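PDB 3O9Z: lipopolysaccharide biosynthesis protein wbpB from Thermus thermophilus, which probably oxidises a nucleotide-linked sugar with NAD as cofactor on the route to 2,3-diacetamido-2,3-dideoxy-D-mannuronic acid, with alpha-ketoglutarate also bound in its active site. Local coordinates for residues A[150-155]-A[250-255]; A[107-112]-A[290-295]; A[134-139]-A[263-268]; A[209-214]-A[226-231]. One frame throughout, in Å; residues are numbered along the deposited sequence.

Contact 1 of 4, residues A[150-155]-A[250-255]; sequences GAKDVV and AVDGEE
Val154 and Val155 pair with Val251 and Ala250 as antiparallel neighbours in the six-stranded sheet of the C-terminal alpha/beta domain, where strand 245-251 turns through a type I' beta turn, Val251 to Glu254, into strand 254-257, outermost of the sheet within this chain. Val155 N gives to Ala250 O at 2.9 Å, and Ala250 N returns the bond to Val155 O, closing a hydrogen-bonded pair. Val154 and Val251 form the non-hydrogen-bonded pair beside it, with Val154 CA 3.2 Å from Ala250 O in a CA-H...O contact. Asp252 N reaches Asp153 O, almost straight at 170°. The apolar contacts lie on both faces: Val154 CG2 nears Val251 CG2 at 4.2 Å on one, Val155 CB meets Ala250 CB on the other. Lys152 CB touches Val251 CG1 at 3.8 Å, and Leu145 of helix 136-146 packs on both residues. Asp153 turns its carboxylate to Arg222. Lys152, bent at chi2 (-34°), crosses Asp252 at about a right angle and makes a salt bridge, Lys152 NZ to Asp252 OD2 at 3.6 Å, while NZ also bonds to Lys149 O. The other oxygen, Asp252 OD1, accepts from Asp153 N at 3.0 Å, nearly along its own C-O axis.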
loop_
_atom_site.group_PDB
_atom_site.type_symbol
_atom_site.label_atom_id
_atom_site.label_comp_id
_atom_site.label_asym_id
_atom_site.label_seq_id
_atom_site.Cartn_x
_atom_site.Cartn_y
_atom_site.Cartn_z
ATOM N N GLY A 150 2.613 -47.291 25.196
ATOM C CA GLY A 150 1.694 -46.478 25.977
ATOM C C GLY A 150 1.759 -45.049 25.483
ATOM O O GLY A 150 2.717 -44.649 24.812
ATOM N N ALA A 151 0.746 -44.285 25.863
ATOM C CA ALA A 151 0.809 -42.847 25.644
ATOM C C ALA A 151 1.721 -42.159 26.634
ATOM O O ALA A 151 1.953 -42.665 27.738
ATOM C CB ALA A 151 -0.578 -42.300 25.720
ATOM N N LYS A 152 2.232 -40.988 26.264
ATOM C CA LYS A 152 3.151 -40.249 27.114
ATOM C C LYS A 152 2.488 -38.977 27.652
ATOM O O LYS A 152 1.524 -38.475 27.064
ATOM C CB LYS A 152 4.397 -39.870 26.320
ATOM C CG LYS A 152 5.309 -41.112 25.971
ATOM C CD LYS A 152 5.302 -42.190 27.052
ATOM C CE LYS A 152 6.091 -43.425 26.609
ATOM N NZ LYS A 152 6.213 -44.477 27.674
ATOM N N ASP A 153 2.948 -38.492 28.792
ATOM C CA ASP A 153 2.493 -37.210 29.324
ATOM C C ASP A 153 3.541 -36.183 28.964
ATOM O O ASP A 153 4.737 -36.374 29.165
ATOM C CB ASP A 153 2.343 -37.316 30.841
ATOM C CG ASP A 153 1.095 -38.096 31.192
ATOM O OD1 ASP A 153 -0.013 -37.603 30.887
ATOM O OD2 ASP A 153 1.228 -39.261 31.628
ATOM N N VAL A 154 3.081 -35.093 28.355
ATOM C CA VAL A 154 3.988 -34.150 27.682
ATOM C C VAL A 154 3.645 -32.737 28.133
ATOM O O VAL A 154 2.461 -32.391 28.256
ATOM C CB VAL A 154 3.762 -34.220 26.160
ATOM C CG1 VAL A 154 4.661 -33.153 25.467
ATOM C CG2 VAL A 154 4.093 -35.600 25.604
ATOM N N VAL A 155 4.671 -31.932 28.379
ATOM C CA VAL A 155 4.475 -30.509 28.616
ATOM C C VAL A 155 5.211 -29.793 27.494
ATOM O O VAL A 155 6.420 -29.977 27.311
ATOM C CB VAL A 155 5.045 -30.077 29.975
ATOM C CG1 VAL A 155 4.926 -28.575 30.127
ATOM C CG2 VAL A 155 4.285 -30.779 31.101
ATOM N N ALA A 250 8.762 -31.573 26.898
ATOM C CA ALA A 250 9.159 -32.438 28.030
ATOM C C ALA A 250 8.282 -33.680 28.038
ATOM O O ALA A 250 7.060 -33.581 28.164
ATOM C CB ALA A 250 9.050 -31.687 29.364
ATOM N N VAL A 251 8.888 -34.849 27.837
ATOM C CA VAL A 251 8.119 -36.074 27.658
ATOM C C VAL A 251 8.424 -36.985 28.849
ATOM O O VAL A 251 9.576 -37.361 29.088
ATOM C CB VAL A 251 8.512 -36.819 26.369
ATOM C CG1 VAL A 251 7.746 -38.127 26.255
ATOM C CG2 VAL A 251 8.284 -35.917 25.138
ATOM N N ASP A 252 7.381 -37.299 29.610
ATOM C CA ASP A 252 7.513 -38.113 30.816
ATOM C C ASP A 252 8.638 -37.551 31.700
ATOM O O ASP A 252 9.449 -38.322 32.220
ATOM C CB ASP A 252 7.835 -39.562 30.418
ATOM C CG ASP A 252 6.623 -40.341 29.918
ATOM O OD1 ASP A 252 5.513 -39.773 29.764
ATOM O OD2 ASP A 252 6.798 -41.563 29.687
ATOM N N GLY A 253 8.714 -36.226 31.846
ATOM C CA GLY A 253 9.759 -35.570 32.647
ATOM C C GLY A 253 11.155 -35.353 32.075
ATOM O O GLY A 253 12.042 -34.835 32.756
ATOM N N GLU A 254 11.380 -35.756 30.832
ATOM C CA GLU A 254 12.652 -35.485 30.157
ATOM C C GLU A 254 12.556 -34.306 29.192
ATOM O O GLU A 254 11.721 -34.335 28.288
ATOM C CB GLU A 254 13.003 -36.669 29.273
ATOM C CG GLU A 254 13.237 -37.942 30.042
ATOM C CD GLU A 254 14.017 -38.922 29.199
ATOM O OE1 GLU A 254 14.011 -38.720 27.964
ATOM O OE2 GLU A 254 14.634 -39.855 29.762
ATOM N N GLU A 255 13.540 -33.418 29.250
ATOM C CA GLU A 255 13.500 -32.117 28.591
ATOM C C GLU A 255 14.236 -32.107 27.249
ATOM O O GLU A 255 15.426 -32.422 27.177
ATOM C CB GLU A 255 14.115 -31.092 29.557
ATOM C CG GLU A 255 14.612 -29.777 28.957
ATOM C CD GLU A 255 13.444 -28.874 28.614
ATOM O OE1 GLU A 255 12.428 -29.460 28.200
ATOM O OE2 GLU A 255 13.521 -27.635 28.776
#

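Contact 2 of 4, residues A[107-112]-A[290-295]; sequences LWPEEI and VAALLR
Arg295 reaches from the C-terminal end of helix 281-294 to the start of helix 109-122 and takes hold of Leu107 O end-on with two nitrogens. Arg295 NH1 lies 2.9 Å from Leu107 O, and NH2 of the same arginine is 3.0 Å from Leu107 O. That oxygen sits in the guanidinium plane; NH2 arrives in the carbonyl plane on a lone pair, while NH1 stands above it. The same NH1 hangs over the centre of the Trp108 ring, 3.1 Å above its plane. This is a cation-pi contact, Arg295 CZ lying 4.4 Å from the centroid of the Trp108 six-membered ring and only 6° off its normal. Because the two planes are 79° apart, the guanidinium meets the indole with its NH1 end and does not stack flat on it. Ala292 CB fills in beside them, 3.7 Å from Pro109 CD.

Behind this first shell, Gly178 O takes NE and Thr182 OG1 takes NH2, fixing the rotation of the arginine. Trp108 occupies the N-cap position of helix 109-122, and Glu111 OE1 accepts from Trp108 N at 3.0 Å, tying down the backbone that presents Leu107 O. Leu107 packs on Asn82, an NAD-binding residue. Where the Rossmann domain meets helix 281-294, the arginine's charge is thus probably spread over Leu107 O, Gly178 O, the Thr182 hydroxyl and the indole face.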
loop_
_atom_site.group_PDB
_atom_site.type_symbol
_atom_site.label_atom_id
_atom_site.label_comp_id
_atom_site.label_asym_id
_atom_site.label_seq_id
_atom_site.Cartn_x
_atom_site.Cartn_y
_atom_site.Cartn_z
ATOM N N LEU A 107 -4.825 -22.122 5.860
ATOM C CA LEU A 107 -5.503 -21.729 7.101
ATOM C C LEU A 107 -6.581 -22.714 7.511
ATOM O O LEU A 107 -6.887 -22.851 8.685
ATOM C CB LEU A 107 -6.080 -20.305 7.038
ATOM C CG LEU A 107 -5.029 -19.181 7.011
ATOM C CD1 LEU A 107 -5.803 -17.835 6.972
ATOM C CD2 LEU A 107 -4.173 -19.420 8.283
ATOM N N TRP A 108 -7.237 -23.385 6.558
ATOM C CA TRP A 108 -8.465 -24.148 6.874
ATOM C C TRP A 108 -8.433 -25.581 6.340
ATOM O O TRP A 108 -7.982 -25.834 5.241
ATOM C CB TRP A 108 -9.677 -23.437 6.267
ATOM C CG TRP A 108 -9.879 -22.063 6.809
ATOM C CD1 TRP A 108 -9.482 -20.873 6.239
ATOM C CD2 TRP A 108 -10.510 -21.724 8.047
ATOM N NE1 TRP A 108 -9.852 -19.823 7.052
ATOM C CE2 TRP A 108 -10.475 -20.312 8.170
ATOM C CE3 TRP A 108 -11.121 -22.461 9.064
ATOM C CZ2 TRP A 108 -11.032 -19.644 9.262
ATOM C CZ3 TRP A 108 -11.642 -21.783 10.175
ATOM C CH2 TRP A 108 -11.608 -20.396 10.253
ATOM N N PRO A 109 -9.046 -26.525 7.082
ATOM C CA PRO A 109 -9.252 -27.864 6.516
ATOM C C PRO A 109 -10.009 -27.886 5.168
ATOM O O PRO A 109 -9.636 -28.724 4.372
ATOM C CB PRO A 109 -10.074 -28.593 7.598
ATOM C CG PRO A 109 -9.623 -27.879 8.903
ATOM C CD PRO A 109 -9.500 -26.411 8.483
ATOM N N GLU A 110 -10.960 -26.986 4.940
ATOM C CA GLU A 110 -11.689 -26.971 3.646
ATOM C C GLU A 110 -10.695 -26.667 2.519
ATOM O O GLU A 110 -10.790 -27.217 1.419
ATOM C CB GLU A 110 -12.780 -25.920 3.688
ATOM C CG GLU A 110 -13.626 -25.777 2.424
ATOM C CD GLU A 110 -14.642 -24.666 2.569
ATOM O OE1 GLU A 110 -15.107 -24.133 1.537
ATOM O OE2 GLU A 110 -14.968 -24.327 3.729
ATOM N N GLU A 111 -9.667 -25.857 2.803
ATOM C CA GLU A 111 -8.654 -25.529 1.802
ATOM C C GLU A 111 -7.772 -26.747 1.516
ATOM O O GLU A 111 -7.433 -27.035 0.364
ATOM C CB GLU A 111 -7.806 -24.300 2.236
ATOM C CG GLU A 111 -8.660 -23.048 2.294
ATOM C CD GLU A 111 -7.961 -21.875 2.956
ATOM O OE1 GLU A 111 -7.116 -22.130 3.832
ATOM O OE2 GLU A 111 -8.224 -20.726 2.528
ATOM N N ILE A 112 -7.383 -27.508 2.552
ATOM C CA ILE A 112 -6.661 -28.753 2.380
ATOM C C ILE A 112 -7.503 -29.690 1.465
ATOM O O ILE A 112 -6.897 -30.243 0.534
ATOM C CB ILE A 112 -6.400 -29.474 3.742
ATOM C CG1 ILE A 112 -5.368 -28.693 4.586
ATOM C CG2 ILE A 112 -5.955 -30.903 3.499
ATOM C CD1 ILE A 112 -3.947 -28.761 4.118
ATOM N N VAL A 290 -6.344 -28.855 14.010
ATOM C CA VAL A 290 -6.268 -28.415 15.398
ATOM C C VAL A 290 -6.231 -26.897 15.578
ATOM O O VAL A 290 -7.003 -26.280 16.323
ATOM C CB VAL A 290 -5.028 -29.012 16.089
ATOM C CG1 VAL A 290 -4.904 -28.483 17.509
ATOM C CG2 VAL A 290 -5.095 -30.532 16.084
ATOM N N ALA A 291 -5.353 -26.271 14.792
ATOM C CA ALA A 291 -5.263 -24.833 14.868
ATOM C C ALA A 291 -6.553 -24.126 14.474
ATOM O O ALA A 291 -6.978 -23.120 15.086
ATOM C CB ALA A 291 -4.073 -24.328 14.048
ATOM N N ALA A 292 -7.193 -24.680 13.444
ATOM C CA ALA A 292 -8.454 -24.055 13.025
ATOM C C ALA A 292 -9.573 -24.164 14.075
ATOM O O ALA A 292 -10.285 -23.181 14.337
ATOM C CB ALA A 292 -8.912 -24.673 11.689
ATOM N N LEU A 293 -9.650 -25.327 14.732
ATOM C CA LEU A 293 -10.593 -25.527 15.838
ATOM C C LEU A 293 -10.419 -24.478 16.916
ATOM O O LEU A 293 -11.377 -23.911 17.457
ATOM C CB LEU A 293 -10.398 -26.904 16.466
ATOM C CG LEU A 293 -10.871 -28.174 15.775
ATOM C CD1 LEU A 293 -10.422 -29.426 16.523
ATOM C CD2 LEU A 293 -12.406 -28.087 15.690
ATOM N N LEU A 294 -9.145 -24.229 17.232
ATOM C CA LEU A 294 -8.787 -23.293 18.282
ATOM C C LEU A 294 -9.209 -21.843 18.027
ATOM O O LEU A 294 -9.230 -21.029 18.958
ATOM C CB LEU A 294 -7.277 -23.390 18.530
ATOM C CG LEU A 294 -6.819 -24.593 19.355
ATOM C CD1 LEU A 294 -5.283 -24.722 19.349
ATOM C CD2 LEU A 294 -7.359 -24.439 20.803
ATOM N N ARG A 295 -9.519 -21.471 16.781
ATOM C CA ARG A 295 -10.013 -20.104 16.564
ATOM C C ARG A 295 -11.351 -19.790 17.198
ATOM O O ARG A 295 -11.648 -18.644 17.528
ATOM C CB ARG A 295 -10.079 -19.743 15.068
ATOM C CG ARG A 295 -8.742 -19.877 14.394
ATOM C CD ARG A 295 -8.768 -19.613 12.874
ATOM N NE ARG A 295 -7.483 -20.047 12.399
ATOM C CZ ARG A 295 -7.272 -20.844 11.356
ATOM N NH1 ARG A 295 -8.310 -21.204 10.559
ATOM N NH2 ARG A 295 -6.062 -21.260 11.063
#

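Contact 3 of 4, residues A[134-139]-A[263-268]; sequences VHPSLL and TDLHTE
Val134 and His135 lead into helix 136-146 and face the first turn of helix 266-274, the backbones keeping apart: the nearest CA atoms, those of Val134 and Glu268, are 7.1 Å from each other, and no hydrogen bond crosses. Side chains bridge the gap. Leu265 and Val134 lie alongside each other, pointing opposite ways, Val134 CG2 lying 3.9 Å from Leu265 CB. With chi1 at -56°, Val134 puts CG2 between its backbone N and carbonyl carbon, on the side where Leu265 CB and CD2 lie. One methyl of the leucine, CD2, also nears Val134 O at 3.8 Å; the other, CD1, turns to His135, 4.0 Å from CA and 4.1 Å from CD2 of that histidine. The aliphatic part of Glu268 joins in, its CG 3.8 Å from Val134 CB, while its carboxylate bends away to a salt bridge with Arg271.

His135 has a second task: it is the N-cap of helix 136-146, and ND1 accepts from Ser137 N at 3.1 Å, the donor only 6° out of the ring plane. A leucine in place of His135 would probably deprive Ser137 N of its capping acceptor and leave the first turn of the helix less firmly held. NE2 makes a weak bond to Glu260 O. Leu265 is likewise an N-cap, by position. Beyond it, His266 touches NAD and bonds to Glu102, an NAD-binding residue, and Leu265 packs on Gln131, another. Two helix starts thus meet through an apolar patch next to the NAD site, which His266 itself lines.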
loop_
_atom_site.group_PDB
_atom_site.type_symbol
_atom_site.label_atom_id
_atom_site.label_comp_id
_atom_site.label_asym_id
_atom_site.label_seq_id
_atom_site.Cartn_x
_atom_site.Cartn_y
_atom_site.Cartn_z
ATOM N N VAL A 134 12.737 -31.710 10.560
ATOM C CA VAL A 134 14.124 -32.031 10.237
ATOM C C VAL A 134 15.104 -31.606 11.331
ATOM O O VAL A 134 16.328 -31.660 11.177
ATOM C CB VAL A 134 14.522 -31.480 8.827
ATOM C CG1 VAL A 134 13.555 -32.040 7.790
ATOM C CG2 VAL A 134 14.489 -29.934 8.808
ATOM N N HIS A 135 14.578 -31.147 12.465
ATOM C CA HIS A 135 15.468 -30.787 13.556
ATOM C C HIS A 135 16.109 -32.021 14.165
ATOM O O HIS A 135 15.396 -32.919 14.580
ATOM C CB HIS A 135 14.666 -30.049 14.631
ATOM C CG HIS A 135 15.526 -29.365 15.651
ATOM N ND1 HIS A 135 16.370 -30.048 16.498
ATOM C CD2 HIS A 135 15.699 -28.051 15.934
ATOM C CE1 HIS A 135 16.998 -29.188 17.285
ATOM N NE2 HIS A 135 16.610 -27.970 16.959
ATOM N N PRO A 136 17.447 -32.109 14.181
ATOM C CA PRO A 136 18.078 -33.348 14.625
ATOM C C PRO A 136 17.683 -33.818 16.027
ATOM O O PRO A 136 17.602 -35.028 16.247
ATOM C CB PRO A 136 19.578 -33.015 14.582
ATOM C CG PRO A 136 19.667 -31.975 13.515
ATOM C CD PRO A 136 18.437 -31.126 13.696
ATOM N N SER A 137 17.418 -32.898 16.959
ATOM C CA SER A 137 17.061 -33.315 18.316
ATOM C C SER A 137 15.668 -33.927 18.346
ATOM O O SER A 137 15.358 -34.799 19.163
ATOM C CB SER A 137 17.064 -32.107 19.256
ATOM O OG SER A 137 18.389 -31.685 19.510
ATOM N N LEU A 138 14.817 -33.410 17.474
ATOM C CA LEU A 138 13.440 -33.869 17.437
ATOM C C LEU A 138 13.298 -35.154 16.608
ATOM O O LEU A 138 12.504 -36.032 16.946
ATOM C CB LEU A 138 12.515 -32.734 16.946
ATOM C CG LEU A 138 12.576 -31.487 17.850
ATOM C CD1 LEU A 138 11.677 -30.441 17.222
ATOM C CD2 LEU A 138 12.058 -31.898 19.252
ATOM N N LEU A 139 14.108 -35.313 15.561
ATOM C CA LEU A 139 14.207 -36.612 14.904
ATOM C C LEU A 139 14.694 -37.674 15.892
ATOM O O LEU A 139 14.196 -38.799 15.868
ATOM C CB LEU A 139 15.122 -36.523 13.695
ATOM C CG LEU A 139 14.575 -35.892 12.419
ATOM C CD1 LEU A 139 15.733 -35.476 11.495
ATOM C CD2 LEU A 139 13.626 -36.851 11.722
ATOM N N THR A 263 16.569 -21.604 13.187
ATOM C CA THR A 263 16.590 -20.756 12.003
ATOM C C THR A 263 17.561 -21.222 10.922
ATOM O O THR A 263 17.753 -20.522 9.920
ATOM C CB THR A 263 16.968 -19.333 12.393
ATOM O OG1 THR A 263 18.290 -19.335 12.953
ATOM C CG2 THR A 263 15.975 -18.806 13.435
ATOM N N ASP A 264 18.089 -22.440 11.075
ATOM C CA ASP A 264 19.141 -22.940 10.184
ATOM C C ASP A 264 18.795 -24.243 9.465
ATOM O O ASP A 264 19.713 -25.051 9.231
ATOM C CB ASP A 264 20.381 -23.231 11.023
ATOM C CG ASP A 264 21.497 -22.257 10.756
ATOM O OD1 ASP A 264 22.357 -22.572 9.899
ATOM O OD2 ASP A 264 21.499 -21.186 11.400
ATOM N N LEU A 265 17.515 -24.470 9.164
ATOM C CA LEU A 265 16.996 -25.712 8.529
ATOM C C LEU A 265 16.162 -25.603 7.232
ATOM O O LEU A 265 15.617 -26.588 6.719
ATOM C CB LEU A 265 16.117 -26.457 9.547
ATOM C CG LEU A 265 16.833 -26.918 10.794
ATOM C CD1 LEU A 265 15.876 -27.115 11.990
ATOM C CD2 LEU A 265 17.606 -28.191 10.501
ATOM N N HIS A 266 16.003 -24.409 6.662
ATOM C CA HIS A 266 15.209 -24.311 5.449
ATOM C C HIS A 266 15.835 -25.068 4.267
ATOM O O HIS A 266 15.129 -25.580 3.417
ATOM C CB HIS A 266 14.972 -22.841 5.068
ATOM C CG HIS A 266 13.788 -22.226 5.755
ATOM N ND1 HIS A 266 13.650 -22.212 7.129
ATOM C CD2 HIS A 266 12.672 -21.650 5.249
ATOM C CE1 HIS A 266 12.513 -21.608 7.439
ATOM N NE2 HIS A 266 11.912 -21.254 6.320
ATOM N N THR A 267 17.160 -25.074 4.206
ATOM C CA THR A 267 17.771 -25.714 3.035
ATOM C C THR A 267 17.494 -27.225 3.083
ATOM O O THR A 267 17.115 -27.839 2.085
ATOM C CB THR A 267 19.273 -25.435 3.006
ATOM O OG1 THR A 267 19.479 -24.032 2.760
ATOM C CG2 THR A 267 19.946 -26.283 1.920
ATOM N N GLU A 268 17.556 -27.784 4.290
ATOM C CA GLU A 268 17.149 -29.177 4.444
ATOM C C GLU A 268 15.693 -29.526 4.115
ATOM O O GLU A 268 15.428 -30.522 3.465
ATOM C CB GLU A 268 17.552 -29.664 5.838
ATOM C CG GLU A 268 17.145 -31.114 6.111
ATOM C CD GLU A 268 17.902 -32.123 5.280
ATOM O OE1 GLU A 268 19.009 -31.801 4.772
ATOM O OE2 GLU A 268 17.373 -33.254 5.184
#

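Contact 4 of 4, residues A[209-214]-A[226-231]; sequences PTVNAG and FLSIDP
Ser228 faces Thr210 and Val211 where strands 211-218 and 221-228, a beta hairpin of the C-terminal domain, run to their open end. Ser228 CB lies 3.3 Å from Thr210 O. At the tip, Ser228 OG donates to Thr210 O at 2.7 Å, from above the carbonyl plane, and touches Val211 CG2 at 3.6 Å. Ser228 OG also accepts from Asp230 N at 2.9 Å, an ST turn; with OG opposite the backbone N (chi1 -175°) and beside its own carbonyl carbon, the hydroxyl reaches both. Thr210 O takes a second bond, from Ile229 N in the carbonyl plane. Further in, Asn212 and Leu227 form a hydrogen-bonded pair, flanked by Val211 with Ser228 and Ala213 with Phe226. The Phe226 ring nears Val211 CG1 with CE1 at 3.7 Å and Ala213 CB with CD1, and meets Phe310 edge-to-face. Replacing Ser228 by a valine would probably leave Asp230 N without its acceptor and Thr210 O with one donor fewer, setting the chain after the strand freer to move. Donor and acceptor at once, the hydroxyl probably helps hold the exit of strand 221-228, close to Tyr158 and Arg162 of the 2-oxoglutarate site.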
loop_
_atom_site.group_PDB
_atom_site.type_symbol
_atom_site.label_atom_id
_atom_site.label_comp_id
_atom_site.label_asym_id
_atom_site.label_seq_id
_atom_site.Cartn_x
_atom_site.Cartn_y
_atom_site.Cartn_z
ATOM N N PRO A 209 -3.938 -11.608 23.575
ATOM C CA PRO A 209 -3.150 -11.306 22.389
ATOM C C PRO A 209 -1.747 -11.915 22.335
ATOM O O PRO A 209 -1.224 -12.160 21.247
ATOM C CB PRO A 209 -3.093 -9.763 22.386
ATOM C CG PRO A 209 -4.397 -9.384 23.064
ATOM C CD PRO A 209 -4.597 -10.412 24.137
ATOM N N THR A 210 -1.167 -12.200 23.497
ATOM C CA THR A 210 0.197 -12.689 23.506
ATOM C C THR A 210 0.337 -14.072 24.138
ATOM O O THR A 210 1.451 -14.588 24.122
ATOM C CB THR A 210 1.116 -11.751 24.276
ATOM O OG1 THR A 210 0.529 -11.572 25.568
ATOM C CG2 THR A 210 1.174 -10.386 23.534
ATOM N N VAL A 211 -0.754 -14.671 24.605
ATOM C CA VAL A 211 -0.653 -15.993 25.268
ATOM C C VAL A 211 -1.823 -16.856 24.831
ATOM O O VAL A 211 -2.979 -16.399 24.824
ATOM C CB VAL A 211 -0.804 -15.872 26.773
ATOM C CG1 VAL A 211 -0.931 -17.273 27.435
ATOM C CG2 VAL A 211 0.400 -15.078 27.372
ATOM N N ASN A 212 -1.546 -18.101 24.479
ATOM C CA ASN A 212 -2.583 -19.140 24.389
ATOM C C ASN A 212 -2.073 -20.339 25.175
ATOM O O ASN A 212 -0.891 -20.662 25.101
ATOM C CB ASN A 212 -2.832 -19.600 22.949
ATOM C CG ASN A 212 -3.659 -18.601 22.099
ATOM O OD1 ASN A 212 -3.955 -17.431 22.431
ATOM N ND2 ASN A 212 -4.101 -19.134 20.978
ATOM N N ALA A 213 -2.949 -21.018 25.901
ATOM C CA ALA A 213 -2.559 -22.240 26.586
ATOM C C ALA A 213 -3.719 -23.206 26.559
ATOM O O ALA A 213 -4.888 -22.786 26.476
ATOM C CB ALA A 213 -2.226 -21.941 28.038
ATOM N N GLY A 214 -3.431 -24.487 26.663
ATOM C CA GLY A 214 -4.517 -25.461 26.665
ATOM C C GLY A 214 -4.016 -26.879 26.883
ATOM O O GLY A 214 -2.946 -27.101 27.454
ATOM N N PHE A 226 1.620 -24.366 26.282
ATOM C CA PHE A 226 1.638 -22.945 26.535
ATOM C C PHE A 226 2.423 -22.295 25.420
ATOM O O PHE A 226 3.536 -22.752 25.114
ATOM C CB PHE A 226 2.293 -22.676 27.895
ATOM C CG PHE A 226 2.360 -21.219 28.253
ATOM C CD1 PHE A 226 1.384 -20.672 29.070
ATOM C CD2 PHE A 226 3.394 -20.419 27.774
ATOM C CE1 PHE A 226 1.429 -19.335 29.418
ATOM C CE2 PHE A 226 3.447 -19.059 28.116
ATOM C CZ PHE A 226 2.430 -18.511 28.914
ATOM N N LEU A 227 1.816 -21.270 24.832
ATOM C CA LEU A 227 2.402 -20.517 23.714
ATOM C C LEU A 227 2.399 -19.018 24.071
ATOM O O LEU A 227 1.348 -18.479 24.444
ATOM C CB LEU A 227 1.492 -20.780 22.497
ATOM C CG LEU A 227 1.755 -19.831 21.328
ATOM C CD1 LEU A 227 3.159 -19.965 20.742
ATOM C CD2 LEU A 227 0.647 -20.133 20.283
ATOM N N SER A 228 3.534 -18.337 23.907
ATOM C CA SER A 228 3.498 -16.896 24.066
ATOM C C SER A 228 4.545 -16.225 23.190
ATOM O O SER A 228 5.598 -16.811 22.862
ATOM C CB SER A 228 3.758 -16.490 25.514
ATOM O OG SER A 228 3.623 -15.070 25.710
ATOM N N ILE A 229 4.201 -15.005 22.804
ATOM C CA ILE A 229 5.143 -14.095 22.150
ATOM C C ILE A 229 5.623 -13.002 23.091
ATOM O O ILE A 229 6.270 -12.040 22.643
ATOM C CB ILE A 229 4.603 -13.517 20.813
ATOM C CG1 ILE A 229 3.246 -12.886 21.089
ATOM C CG2 ILE A 229 4.524 -14.646 19.761
ATOM C CD1 ILE A 229 2.668 -12.010 19.930
ATOM N N ASP A 230 5.269 -13.136 24.369
ATOM C CA ASP A 230 5.817 -12.237 25.421
ATOM C C ASP A 230 7.041 -12.920 26.043
ATOM O O ASP A 230 6.893 -13.945 26.717
ATOM C CB ASP A 230 4.722 -12.003 26.453
ATOM C CG ASP A 230 5.140 -11.089 27.574
ATOM O OD1 ASP A 230 6.351 -10.814 27.678
ATOM O OD2 ASP A 230 4.240 -10.709 28.362
ATOM N N PRO A 231 8.234 -12.345 25.839
ATOM C CA PRO A 231 9.437 -13.016 26.340
ATOM C C PRO A 231 9.574 -12.987 27.872
ATOM O O PRO A 231 10.399 -13.723 28.401
ATOM C CB PRO A 231 10.558 -12.214 25.664
ATOM C CG PRO A 231 10.007 -10.834 25.568
ATOM C CD PRO A 231 8.547 -11.091 25.124
HETATM O O HOH W 1 1.576 -11.095 28.038
#

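Contacts 1 and 4 belong to the same six-stranded sheet of the C-terminal domain, their centres 21 Å apart; strands 152-160 and 221-228 are neighbours in it, so the hairpin of contact 4 continues the sheet on from contact 1. Contact 3 ties in through sequence: helix 136-146 runs on to strand 152-160, and strand 254-257 to helix 266-274. Along the chain the contacts enclose one another, 2 outermost, then 3, 1 and 4. Contacts 2 and 3 lie on opposite sides of the chain's centre, centres 25 Å apart, each near bound NAD. None touch: contacts 1 and 4 hold the sheet together, while contacts 2 and 3 bring helix ends together nearer the cofactor.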